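Local coordinates for choline/ethanolamine kinase family protein (Mesorhizobium loti, PDB 3DXQ) that probably transfers phosphate to ethanolamine or a related small alcohol, using a protein-kinase-like fold, at residues W207-L212 with E225-Y230; P107-E112 with E190-V195; K116-G121 with A174-D179; P170-A175 with M202-W207. All blocks are in the same frame, centred on the assembly; numbering follows the deposited sequence.

Contact 1: W207-L212 with E225-Y230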
loop_
_atom_site.group_PDB
_atom_site.type_symbol
_atom_site.label_atom_id
_atom_site.label_comp_id
_atom_site.label_asym_id
_atom_site.label_seq_id
_atom_site.Cartn_x
_atom_site.Cartn_y
_atom_site.Cartn_z
ATOM N N TRP A 207 5.277 -1.937 8.670
ATOM C CA TRP A 207 3.896 -1.745 8.247
ATOM C C TRP A 207 3.778 -2.143 6.779
ATOM O O TRP A 207 2.789 -2.767 6.380
ATOM C CB TRP A 207 3.445 -0.304 8.393
ATOM C CG TRP A 207 2.241 -0.039 7.596
ATOM C CD1 TRP A 207 2.197 0.335 6.284
ATOM C CD2 TRP A 207 0.888 -0.140 8.037
ATOM N NE1 TRP A 207 0.890 0.475 5.877
ATOM C CE2 TRP A 207 0.065 0.202 6.937
ATOM C CE3 TRP A 207 0.291 -0.470 9.253
ATOM C CZ2 TRP A 207 -1.311 0.208 7.013
ATOM C CZ3 TRP A 207 -1.089 -0.465 9.334
ATOM C CH2 TRP A 207 -1.879 -0.132 8.218
ATOM N N ASP A 208 4.782 -1.766 5.988
ATOM C CA ASP A 208 4.822 -2.093 4.573
ATOM C C ASP A 208 4.796 -3.593 4.344
ATOM O O ASP A 208 4.039 -4.088 3.484
ATOM C CB ASP A 208 6.080 -1.488 3.904
ATOM C CG ASP A 208 5.904 -0.013 3.517
ATOM O OD1 ASP A 208 4.778 0.539 3.678
ATOM O OD2 ASP A 208 6.889 0.586 3.012
ATOM N N LEU A 209 5.627 -4.308 5.103
ATOM C CA LEU A 209 5.680 -5.780 5.014
ATOM C C LEU A 209 4.344 -6.389 5.394
ATOM O O LEU A 209 3.834 -7.262 4.689
ATOM C CB LEU A 209 6.814 -6.383 5.857
ATOM C CG LEU A 209 8.197 -6.309 5.176
ATOM C CD1 LEU A 209 8.684 -4.869 4.933
ATOM C CD2 LEU A 209 9.267 -7.061 5.948
ATOM N N GLY A 210 3.755 -5.904 6.480
ATOM C CA GLY A 210 2.462 -6.452 6.924
ATOM C C GLY A 210 1.352 -6.185 5.919
ATOM O O GLY A 210 0.491 -7.042 5.661
ATOM N N ASP A 211 1.383 -4.988 5.340
ATOM C CA ASP A 211 0.353 -4.574 4.398
ATOM C C ASP A 211 0.401 -5.412 3.129
ATOM O O ASP A 211 -0.623 -5.924 2.676
ATOM C CB ASP A 211 0.514 -3.101 4.063
ATOM C CG ASP A 211 -0.729 -2.496 3.397
ATOM O OD1 ASP A 211 -1.180 -2.952 2.338
ATOM O OD2 ASP A 211 -1.224 -1.494 3.920
ATOM N N LEU A 212 1.588 -5.569 2.565
ATOM C CA LEU A 212 1.745 -6.396 1.380
ATOM C C LEU A 212 1.268 -7.804 1.647
ATOM O O LEU A 212 0.548 -8.373 0.834
ATOM C CB LEU A 212 3.209 -6.428 0.949
ATOM C CG LEU A 212 3.581 -7.365 -0.183
ATOM C CD1 LEU A 212 2.553 -7.228 -1.319
ATOM C CD2 LEU A 212 5.020 -7.050 -0.669
ATOM N N GLU A 225 9.908 -15.866 3.175
ATOM C CA GLU A 225 10.698 -15.461 2.038
ATOM C C GLU A 225 10.810 -13.927 1.978
ATOM O O GLU A 225 11.885 -13.408 1.695
ATOM C CB GLU A 225 10.117 -16.034 0.741
ATOM C CG GLU A 225 11.064 -15.894 -0.426
ATOM C CD GLU A 225 10.378 -16.092 -1.744
ATOM O OE1 GLU A 225 9.643 -17.080 -1.898
ATOM O OE2 GLU A 225 10.583 -15.247 -2.628
ATOM N N LEU A 226 9.705 -13.226 2.266
ATOM C CA LEU A 226 9.652 -11.748 2.269
ATOM C C LEU A 226 10.566 -11.166 3.344
ATOM O O LEU A 226 11.383 -10.299 3.078
ATOM C CB LEU A 226 8.212 -11.284 2.542
ATOM C CG LEU A 226 7.919 -9.791 2.747
ATOM C CD1 LEU A 226 8.139 -8.953 1.434
ATOM C CD2 LEU A 226 6.516 -9.582 3.310
HETATM N N MSE A 227 10.413 -11.650 4.569
HETATM C CA MSE A 227 11.176 -11.123 5.691
HETATM C C MSE A 227 12.655 -11.453 5.578
HETATM O O MSE A 227 13.521 -10.604 5.848
HETATM C CB MSE A 227 10.588 -11.629 7.018
HETATM C CG MSE A 227 9.219 -11.028 7.291
HETATM SE SE MSE A 227 8.376 -11.571 8.967
HETATM C CE MSE A 227 8.434 -13.601 8.641
ATOM N N ARG A 228 12.955 -12.674 5.166
ATOM C CA ARG A 228 14.335 -13.076 5.024
ATOM C C ARG A 228 15.029 -12.190 4.009
ATOM O O ARG A 228 16.149 -11.778 4.243
ATOM C CB ARG A 228 14.435 -14.554 4.638
ATOM C CG ARG A 228 15.860 -15.064 4.403
ATOM C CD ARG A 228 15.869 -16.555 4.054
ATOM N NE ARG A 228 15.547 -17.382 5.222
ATOM C CZ ARG A 228 16.422 -17.750 6.164
ATOM N NH1 ARG A 228 17.704 -17.374 6.104
ATOM N NH2 ARG A 228 16.009 -18.497 7.181
ATOM N N ALA A 229 14.369 -11.899 2.889
ATOM C CA ALA A 229 14.964 -11.053 1.850
ATOM C C ALA A 229 15.076 -9.636 2.344
ATOM O O ALA A 229 16.022 -8.939 2.008
ATOM C CB ALA A 229 14.147 -11.101 0.552
ATOM N N TYR A 230 14.098 -9.215 3.141
ATOM C CA TYR A 230 14.081 -7.850 3.681
ATOM C C TYR A 230 15.166 -7.579 4.722
ATOM O O TYR A 230 15.841 -6.556 4.643
ATOM C CB TYR A 230 12.713 -7.522 4.293
ATOM C CG TYR A 230 12.649 -6.146 4.877
ATOM C CD1 TYR A 230 12.547 -5.024 4.055
ATOM C CD2 TYR A 230 12.743 -5.948 6.248
ATOM C CE1 TYR A 230 12.537 -3.735 4.591
ATOM C CE2 TYR A 230 12.703 -4.661 6.796
ATOM C CZ TYR A 230 12.593 -3.572 5.973
ATOM O OH TYR A 230 12.565 -2.320 6.532
#
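Leu-209 drives its forked end against Tyr-230. Its CD1 stands 4.0 Å from the centroid of the Tyr-230 ring and 11° off the ring normal, a CH-pi contact over the face. The other methyl covers the root of the ring, with Leu-209 CD2 3.7 Å from Tyr-230 CD2 and about as near CG. Tyr-230 holds CG anti to its backbone N (chi1 179°), which carries the ring out toward the neighbouring helix and lets it receive both methyls. Beside it, Met-227, a selenomethionine, touches with CG alone, 4.2 Å from Leu-209 CD2; the rest of its chain bends at chi3 and leads off to Arg-240 and Val-243 of helix 237-263. One turn before Tyr-230, Leu-226 CD2 lies 4.1 Å from Leu-209 CB; Leu-226 CD1 reaches Leu-212 CD2 at 4.2 Å.

These leucines bring together helices 206-215 and 220-231, whose local axes run nearly antiparallel at 155° and come within 11.1 Å. Both belong to the helical C-terminal lobe of the kinase-like fold, following strand pair 174-176/201-203. Helix 106-118 closes over the same side chains: Phe-114 lies on Leu-209 and Ala-110 on Leu-212. It also holds the far end of the tyrosine, since Tyr-230 OH is hydrogen-bonded to ND1 of His-118 and the two rings meet steeply.

Cohesion between these two helical segments is therefore apolar, made of branched methyls against one another and against an aromatic face. The tyrosine hydroxyl is satisfied by a third helix, and that bond is likely to limit how far the ring can tilt over Leu-209.

Contact 2: P107-E112 with E190-V195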
loop_
_atom_site.group_PDB
_atom_site.type_symbol
_atom_site.label_atom_id
_atom_site.label_comp_id
_atom_site.label_asym_id
_atom_site.label_seq_id
_atom_site.Cartn_x
_atom_site.Cartn_y
_atom_site.Cartn_z
ATOM N N PRO A 107 8.133 -12.772 -3.743
ATOM C CA PRO A 107 8.098 -12.133 -2.410
ATOM C C PRO A 107 9.476 -11.588 -2.021
ATOM O O PRO A 107 9.593 -10.480 -1.477
ATOM C CB PRO A 107 7.670 -13.256 -1.481
ATOM C CG PRO A 107 6.908 -14.230 -2.392
ATOM C CD PRO A 107 7.673 -14.170 -3.705
ATOM N N ALA A 108 10.519 -12.340 -2.331
ATOM C CA ALA A 108 11.850 -11.920 -1.945
ATOM C C ALA A 108 12.171 -10.608 -2.661
ATOM O O ALA A 108 12.716 -9.676 -2.066
ATOM C CB ALA A 108 12.874 -12.998 -2.272
ATOM N N ARG A 109 11.794 -10.524 -3.931
ATOM C CA ARG A 109 12.058 -9.328 -4.704
ATOM C C ARG A 109 11.290 -8.143 -4.145
ATOM O O ARG A 109 11.790 -7.008 -4.222
ATOM C CB ARG A 109 11.791 -9.561 -6.207
ATOM C CG ARG A 109 12.873 -10.472 -6.866
ATOM C CD ARG A 109 12.853 -10.475 -8.401
ATOM N NE ARG A 109 11.673 -11.090 -8.982
ATOM C CZ ARG A 109 11.451 -12.401 -9.010
ATOM N NH1 ARG A 109 12.342 -13.243 -8.497
ATOM N NH2 ARG A 109 10.335 -12.874 -9.545
ATOM N N ALA A 110 10.101 -8.390 -3.585
ATOM C CA ALA A 110 9.355 -7.336 -2.888
ATOM C C ALA A 110 10.134 -6.873 -1.643
ATOM O O ALA A 110 10.258 -5.674 -1.392
ATOM C CB ALA A 110 7.984 -7.824 -2.498
ATOM N N GLY A 111 10.669 -7.822 -0.878
ATOM C CA GLY A 111 11.470 -7.523 0.311
ATOM C C GLY A 111 12.724 -6.744 -0.035
ATOM O O GLY A 111 13.094 -5.800 0.662
ATOM N N GLU A 112 13.355 -7.102 -1.143
ATOM C CA GLU A 112 14.542 -6.370 -1.614
ATOM C C GLU A 112 14.169 -4.941 -1.983
ATOM O O GLU A 112 14.917 -4.015 -1.665
ATOM C CB GLU A 112 15.231 -7.127 -2.766
ATOM C CG GLU A 112 16.041 -8.361 -2.208
ATOM C CD GLU A 112 16.114 -9.638 -3.111
ATOM O OE1 GLU A 112 15.843 -9.593 -4.342
ATOM O OE2 GLU A 112 16.459 -10.716 -2.551
ATOM N N GLU A 190 14.065 -9.875 -12.312
ATOM C CA GLU A 190 15.055 -9.820 -11.254
ATOM C C GLU A 190 14.848 -8.751 -10.182
ATOM O O GLU A 190 15.481 -8.804 -9.131
ATOM C CB GLU A 190 16.413 -9.618 -11.926
ATOM C CG GLU A 190 16.846 -10.844 -12.769
ATOM C CD GLU A 190 17.779 -10.510 -13.940
ATOM O OE1 GLU A 190 18.328 -9.391 -14.003
ATOM O OE2 GLU A 190 17.948 -11.382 -14.813
ATOM N N ARG A 191 13.958 -7.797 -10.433
ATOM C CA ARG A 191 13.704 -6.731 -9.478
ATOM C C ARG A 191 12.302 -6.145 -9.602
ATOM O O ARG A 191 11.672 -6.149 -10.679
ATOM C CB ARG A 191 14.746 -5.607 -9.616
ATOM C CG ARG A 191 14.665 -4.789 -10.905
ATOM C CD ARG A 191 15.336 -3.434 -10.714
ATOM N NE ARG A 191 14.704 -2.709 -9.615
ATOM C CZ ARG A 191 15.152 -1.564 -9.102
ATOM N NH1 ARG A 191 16.255 -0.978 -9.574
ATOM N NH2 ARG A 191 14.477 -1.006 -8.103
HETATM N N MSE A 192 11.839 -5.622 -8.481
HETATM C CA MSE A 192 10.531 -5.035 -8.390
HETATM C C MSE A 192 10.738 -3.564 -8.341
HETATM O O MSE A 192 11.689 -3.118 -7.711
HETATM C CB MSE A 192 9.876 -5.421 -7.081
HETATM C CG MSE A 192 9.665 -6.871 -6.932
HETATM SE SE MSE A 192 7.908 -7.262 -7.389
HETATM C CE MSE A 192 8.004 -9.282 -7.498
ATOM N N TRP A 193 9.867 -2.834 -9.038
ATOM C CA TRP A 193 9.730 -1.413 -8.858
ATOM C C TRP A 193 8.389 -1.228 -8.152
ATOM O O TRP A 193 7.542 -2.123 -8.149
ATOM C CB TRP A 193 9.692 -0.706 -10.178
ATOM C CG TRP A 193 10.898 -0.909 -11.065
ATOM C CD1 TRP A 193 11.116 -1.936 -11.930
ATOM C CD2 TRP A 193 11.998 -0.023 -11.210
ATOM N NE1 TRP A 193 12.301 -1.758 -12.593
ATOM C CE2 TRP A 193 12.866 -0.588 -12.177
ATOM C CE3 TRP A 193 12.348 1.186 -10.609
ATOM C CZ2 TRP A 193 14.063 0.022 -12.566
ATOM C CZ3 TRP A 193 13.544 1.804 -10.994
ATOM C CH2 TRP A 193 14.388 1.215 -11.968
ATOM N N ILE A 194 8.198 -0.074 -7.530
ATOM C CA ILE A 194 6.938 0.225 -6.860
ATOM C C ILE A 194 6.432 1.588 -7.362
ATOM O O ILE A 194 7.225 2.503 -7.560
ATOM C CB ILE A 194 7.095 0.235 -5.319
ATOM C CG1 ILE A 194 8.023 -0.906 -4.868
ATOM C CG2 ILE A 194 5.749 0.127 -4.662
ATOM C CD1 ILE A 194 8.278 -0.989 -3.398
ATOM N N VAL A 195 5.113 1.684 -7.562
ATOM C CA VAL A 195 4.442 2.901 -8.020
ATOM C C VAL A 195 3.314 3.273 -7.061
ATOM O O VAL A 195 2.991 2.494 -6.179
ATOM C CB VAL A 195 3.850 2.694 -9.442
ATOM C CG1 VAL A 195 4.914 2.153 -10.360
ATOM C CG2 VAL A 195 2.627 1.744 -9.406
#
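Helix 106-118 packs beside edge strand 192-194 and the turn leading into it; the closest CA atoms, of Arg-109 and Arg-191, are 5.7 Å apart. Strands 185-187 and 192-194 form a hairpin of the kind that follows the catalytic loop in the C-terminal lobe of kinase-like folds, and the helix packs against it. Met-192, a selenomethionine, bends at chi2 (-98°) and lies over the helix backbone. Met-192 CG sits 3.4 Å from Arg-109 O. The terminal CE of Met-192 reaches to 4.0 Å from Arg-109 CB. Ser-106 and Ala-113 of the helix and Phe-185 of the neighbouring strand also touch this side chain.

Arg-109 itself extends toward the turn before the strand. Its CG lies 3.8 Å from Glu-190 O, and the chain then bends at chi3 (-68°) to bring the guanidinium to its partners. NE forms a salt bridge with Asp-187 OD1, and NH1 is hydrogen-bonded to Pro-104 O. A leucine in place of Arg-109 would probably leave the Asp-187 carboxylate without its charged mate and the Pro-104 carbonyl without this donor.

Arg-191 turns from the helix: NH2 is hydrogen-bonded to Gly-69 O, and CZ rests 3.8 Å above the plane of the Trp-193 ring, over its centre.

Contact 3: K116-G121 with A174-D179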
loop_
_atom_site.group_PDB
_atom_site.type_symbol
_atom_site.label_atom_id
_atom_site.label_comp_id
_atom_site.label_asym_id
_atom_site.label_seq_id
_atom_site.Cartn_x
_atom_site.Cartn_y
_atom_site.Cartn_z
ATOM N N LYS A 116 15.620 -1.606 -0.085
ATOM C CA LYS A 116 16.257 -0.513 -0.779
ATOM C C LYS A 116 15.588 0.792 -0.394
ATOM O O LYS A 116 16.282 1.795 -0.140
ATOM C CB LYS A 116 16.180 -0.724 -2.285
ATOM C CG LYS A 116 17.165 0.144 -3.066
ATOM C CD LYS A 116 17.284 -0.368 -4.511
ATOM C CE LYS A 116 18.061 0.557 -5.410
ATOM N NZ LYS A 116 17.792 0.162 -6.806
ATOM N N LEU A 117 14.257 0.756 -0.327
ATOM C CA LEU A 117 13.463 1.939 0.009
ATOM C C LEU A 117 13.759 2.434 1.389
ATOM O O LEU A 117 14.157 3.576 1.558
ATOM C CB LEU A 117 11.960 1.655 -0.109
ATOM C CG LEU A 117 11.001 2.756 0.367
ATOM C CD1 LEU A 117 11.220 4.026 -0.462
ATOM C CD2 LEU A 117 9.527 2.303 0.345
ATOM N N HIS A 118 13.536 1.579 2.378
ATOM C CA HIS A 118 13.704 1.962 3.785
ATOM C C HIS A 118 15.142 2.318 4.097
ATOM O O HIS A 118 15.420 3.209 4.873
ATOM C CB HIS A 118 13.229 0.850 4.701
ATOM C CG HIS A 118 11.788 0.496 4.522
ATOM N ND1 HIS A 118 11.270 -0.722 4.892
ATOM C CD2 HIS A 118 10.760 1.194 3.987
ATOM C CE1 HIS A 118 9.981 -0.757 4.604
ATOM N NE2 HIS A 118 9.643 0.397 4.060
ATOM N N GLY A 119 16.063 1.633 3.454
ATOM C CA GLY A 119 17.485 1.912 3.620
ATOM C C GLY A 119 17.998 3.080 2.832
ATOM O O GLY A 119 19.192 3.369 2.904
ATOM N N SER A 120 17.126 3.754 2.080
ATOM C CA SER A 120 17.540 4.906 1.242
ATOM C C SER A 120 17.619 6.238 2.005
ATOM O O SER A 120 17.381 6.319 3.205
ATOM C CB SER A 120 16.562 5.090 0.085
ATOM O OG SER A 120 15.335 5.652 0.543
ATOM N N GLY A 121 17.950 7.291 1.283
ATOM C CA GLY A 121 17.967 8.621 1.863
ATOM C C GLY A 121 16.657 9.347 1.609
ATOM O O GLY A 121 16.525 10.521 1.966
ATOM N N ALA A 174 10.939 4.841 9.022
ATOM C CA ALA A 174 11.486 4.776 7.694
ATOM C C ALA A 174 10.508 5.387 6.693
ATOM O O ALA A 174 9.292 5.460 6.959
ATOM C CB ALA A 174 11.763 3.321 7.344
ATOM N N ALA A 175 11.052 5.828 5.554
ATOM C CA ALA A 175 10.246 6.272 4.419
ATOM C C ALA A 175 9.460 5.089 3.831
ATOM O O ALA A 175 10.006 4.294 3.092
ATOM C CB ALA A 175 11.161 6.878 3.344
ATOM N N CYS A 176 8.174 4.986 4.161
ATOM C CA CYS A 176 7.360 3.853 3.753
ATOM C C CYS A 176 6.321 4.167 2.696
ATOM O O CYS A 176 5.752 5.248 2.667
ATOM C CB CYS A 176 6.664 3.277 4.976
ATOM S SG CYS A 176 7.812 2.659 6.205
ATOM N N HIS A 177 6.056 3.181 1.845
ATOM C CA HIS A 177 5.052 3.316 0.806
ATOM C C HIS A 177 3.646 3.389 1.399
ATOM O O HIS A 177 2.818 4.139 0.899
ATOM C CB HIS A 177 5.131 2.141 -0.146
ATOM C CG HIS A 177 4.154 2.220 -1.266
ATOM N ND1 HIS A 177 2.821 1.907 -1.105
ATOM C CD2 HIS A 177 4.313 2.575 -2.565
ATOM C CE1 HIS A 177 2.195 2.074 -2.261
ATOM N NE2 HIS A 177 3.079 2.476 -3.163
ATOM N N CYS A 178 3.382 2.567 2.419
ATOM C CA CYS A 178 2.129 2.602 3.198
ATOM C C CYS A 178 0.869 1.982 2.604
ATOM O O CYS A 178 -0.061 1.692 3.343
ATOM C CB CYS A 178 1.818 4.018 3.660
ATOM S SG CYS A 178 3.051 4.634 4.799
ATOM N N ASP A 179 0.809 1.805 1.291
ATOM C CA ASP A 179 -0.312 1.102 0.682
ATOM C C ASP A 179 0.191 0.194 -0.432
ATOM O O ASP A 179 -0.210 0.345 -1.583
ATOM C CB ASP A 179 -1.357 2.090 0.141
ATOM C CG ASP A 179 -2.638 1.395 -0.337
ATOM O OD1 ASP A 179 -3.130 0.470 0.357
ATOM O OD2 ASP A 179 -3.141 1.788 -1.409
#
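His-118 and Leu-117 converge on one carbonyl, that of Ala-175. The imidazole presents its edge: CD2 of His-118 lies 3.3 Å from Ala-175 O, which sits in the plane of the ring. Leu-117 comes to the same oxygen with its branch point, CG being 3.3 Å from Ala-175 O. A chi1 of 173° extends Leu-117 straight at the strand and sends CD2 on to 3.9 Å from His-177 N. His-118 instead sets CG beside its own N (chi1 -60°), so that the ring swings round to the strand from a CB that points past it. Cys-176 meets this ring obliquely, its SG 4.2 Å from the His-118 centroid and 42° off the normal. Ala-174 CB packs 3.9 Å from His-118 CB.

Both ring nitrogens are engaged by other helices, 206-215 and 220-231: NE2 is hydrogen-bonded to Asp-208 OD2, while ND1 is taken up by Tyr-230 OH. A phenylalanine in place of His-118 would probably leave Asp-208 OD2 and the Tyr-230 hydroxyl without these partners and let both side chains shift.

Asp-208 also grips the loop after the strand, OD2 bonding to His-177 N and OD1 to Cys-178 N. Farther along, Asp-179 N donates to His-177 ND1 at 3.1 Å, while His-177 NE2 is held by Val-195 O. The His-Cys-Asp sequence, with Asn-184 following, is consistent with the HxDxxxxN catalytic-loop motif of aminoglycoside and choline kinases, and an aspartate of a later helix clasping the loop's backbone N-H groups is characteristic of kinase-like folds.

Contact 4: P170-A175 with M202-W207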
loop_
_atom_site.group_PDB
_atom_site.type_symbol
_atom_site.label_atom_id
_atom_site.label_comp_id
_atom_site.label_asym_id
_atom_site.label_seq_id
_atom_site.Cartn_x
_atom_site.Cartn_y
_atom_site.Cartn_z
ATOM N N PRO A 170 10.377 1.919 21.587
ATOM C CA PRO A 170 10.678 2.760 20.430
ATOM C C PRO A 170 10.671 1.918 19.163
ATOM O O PRO A 170 11.256 0.834 19.155
ATOM C CB PRO A 170 12.104 3.241 20.700
ATOM C CG PRO A 170 12.280 3.097 22.174
ATOM C CD PRO A 170 11.421 1.989 22.624
ATOM N N LEU A 171 9.998 2.389 18.115
ATOM C CA LEU A 171 9.988 1.691 16.852
ATOM C C LEU A 171 10.830 2.506 15.867
ATOM O O LEU A 171 10.903 3.731 15.962
ATOM C CB LEU A 171 8.569 1.553 16.347
ATOM C CG LEU A 171 7.627 0.813 17.299
ATOM C CD1 LEU A 171 6.189 1.170 16.992
ATOM C CD2 LEU A 171 7.871 -0.685 17.217
ATOM N N PRO A 172 11.482 1.832 14.924
ATOM C CA PRO A 172 12.238 2.572 13.953
ATOM C C PRO A 172 11.283 3.288 13.000
ATOM O O PRO A 172 10.112 2.902 12.917
ATOM C CB PRO A 172 13.026 1.486 13.222
ATOM C CG PRO A 172 12.193 0.238 13.368
ATOM C CD PRO A 172 11.525 0.375 14.699
ATOM N N LEU A 173 11.791 4.317 12.321
ATOM C CA LEU A 173 11.008 5.161 11.424
ATOM C C LEU A 173 11.691 5.199 10.049
ATOM O O LEU A 173 12.881 5.508 9.915
ATOM C CB LEU A 173 10.885 6.575 11.990
ATOM C CG LEU A 173 9.628 7.359 11.596
ATOM C CD1 LEU A 173 8.353 6.790 12.288
ATOM C CD2 LEU A 173 9.802 8.821 11.933
ATOM N N ALA A 174 10.939 4.841 9.022
ATOM C CA ALA A 174 11.486 4.776 7.694
ATOM C C ALA A 174 10.508 5.387 6.693
ATOM O O ALA A 174 9.292 5.460 6.959
ATOM C CB ALA A 174 11.763 3.321 7.344
ATOM N N ALA A 175 11.052 5.828 5.554
ATOM C CA ALA A 175 10.246 6.272 4.419
ATOM C C ALA A 175 9.460 5.089 3.831
ATOM O O ALA A 175 10.006 4.294 3.092
ATOM C CB ALA A 175 11.161 6.878 3.344
HETATM N N MSE A 202 6.461 8.744 6.661
HETATM C CA MSE A 202 7.403 8.138 7.581
HETATM C C MSE A 202 6.529 7.195 8.405
HETATM O O MSE A 202 5.410 7.565 8.767
HETATM C CB MSE A 202 8.061 9.189 8.473
HETATM C CG MSE A 202 8.809 10.268 7.735
HETATM SE SE MSE A 202 10.075 9.500 6.435
HETATM C CE MSE A 202 11.289 8.588 7.741
ATOM N N ASN A 203 7.030 5.987 8.678
ATOM C CA ASN A 203 6.270 4.959 9.344
ATOM C C ASN A 203 7.204 3.865 9.876
ATOM O O ASN A 203 8.421 3.878 9.628
ATOM C CB ASN A 203 5.282 4.363 8.330
ATOM C CG ASN A 203 4.139 3.584 8.983
ATOM O OD1 ASN A 203 4.053 3.471 10.198
ATOM N ND2 ASN A 203 3.262 3.041 8.156
ATOM N N ASP A 204 6.629 2.942 10.647
ATOM C CA ASP A 204 7.321 1.725 11.067
ATOM C C ASP A 204 7.492 0.891 9.801
ATOM O O ASP A 204 6.500 0.465 9.228
ATOM C CB ASP A 204 6.460 0.984 12.071
ATOM C CG ASP A 204 7.119 -0.243 12.633
ATOM O OD1 ASP A 204 8.140 -0.704 12.076
ATOM O OD2 ASP A 204 6.568 -0.748 13.646
ATOM N N PRO A 205 8.745 0.660 9.362
ATOM C CA PRO A 205 9.016 -0.054 8.134
ATOM C C PRO A 205 8.246 -1.350 7.991
ATOM O O PRO A 205 7.906 -1.727 6.872
ATOM C CB PRO A 205 10.525 -0.358 8.232
ATOM C CG PRO A 205 10.901 -0.091 9.634
ATOM C CD PRO A 205 9.999 1.004 10.049
ATOM N N LEU A 206 7.979 -2.032 9.100
ATOM C CA LEU A 206 7.257 -3.302 9.049
ATOM C C LEU A 206 5.772 -3.165 8.742
ATOM O O LEU A 206 5.069 -4.173 8.566
ATOM C CB LEU A 206 7.485 -4.125 10.335
ATOM C CG LEU A 206 8.952 -4.450 10.584
ATOM C CD1 LEU A 206 9.110 -5.539 11.615
ATOM C CD2 LEU A 206 9.686 -4.800 9.268
ATOM N N TRP A 207 5.277 -1.937 8.670
ATOM C CA TRP A 207 3.896 -1.745 8.247
ATOM C C TRP A 207 3.778 -2.143 6.779
ATOM O O TRP A 207 2.789 -2.767 6.380
ATOM C CB TRP A 207 3.445 -0.304 8.393
ATOM C CG TRP A 207 2.241 -0.039 7.596
ATOM C CD1 TRP A 207 2.197 0.335 6.284
ATOM C CD2 TRP A 207 0.888 -0.140 8.037
ATOM N NE1 TRP A 207 0.890 0.475 5.877
ATOM C CE2 TRP A 207 0.065 0.202 6.937
ATOM C CE3 TRP A 207 0.291 -0.470 9.253
ATOM C CZ2 TRP A 207 -1.311 0.208 7.013
ATOM C CZ3 TRP A 207 -1.089 -0.465 9.334
ATOM C CH2 TRP A 207 -1.879 -0.132 8.218
#
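Ala-174 and Asn-203 pair through both backbone groups, as an antiparallel hydrogen-bonded pair. Ala-174 N donates to Asn-203 O at 2.8 Å and nearly straight (167°); the return bond, Asn-203 N to Ala-174 O, is 2.9 Å and more bent (149°). Past this bridge Asp-204 caps the coming helix: its OD1 accepts from Leu-206 N at 3.3 Å, the donor standing above the carboxylate plane. Its chi1 of -176° swings the carboxylate away from the backbone N to face helix 237-263, where OD1 forms a salt bridge with Arg-242 and OD2 a hydrogen bond with Tyr-246. A guanidinium, a hydroxyl and the start of a helix would be expected to favour the charged form.

Packing spreads out from these bonds. Pro-172 and Pro-205 cross at about a right angle, their CG atoms 4.0 Å apart, and Pro-205 CD lies 4.0 Å from Ala-174 CB. At the other end Leu-173 crosses Met-202, a selenomethionine, with Leu-173 CD2 3.9 Å from Met-202 CB. Met-202 bends at chi2 and chi3, which folds its chain back over the strand until CE is 3.5 Å from Ala-175 N. Leu-171 sets its methyls beside Asp-204 OD2.

Strand 201-203 leads through Asp-204 and Pro-205 into helix 206-215. Its pairing with 174-176 closes off residues 177-200, which hold the catalytic-type loop and the hairpin, as the corresponding beta6-beta9 pair does in kinase-like folds.

Overall arrangement
Contacts 1 and 3 are buried, contacts 2 and 4 only partly. Helix 106-118 links contacts 2 and 3, resting on the hairpin at one place and on strand 174-176 at another, while helix 206-215 takes part in contacts 1 and 4. Strand 174-176 is common to contacts 3 and 4, whose centres lie about 8 Å apart. Contact 1 is helix against helix through methyls and a ring; contact 4 is sheet pairing followed by a cap; contact 2 combines aliphatic packing with an arginine whose charge is met by the neighbouring strand. Contact 3, buried yet rich in polar groups, is hydrogen-bonded to both contact 1 and contact 2. Contacts 2 and 4 do not touch, their nearest atoms being about 9 Å apart.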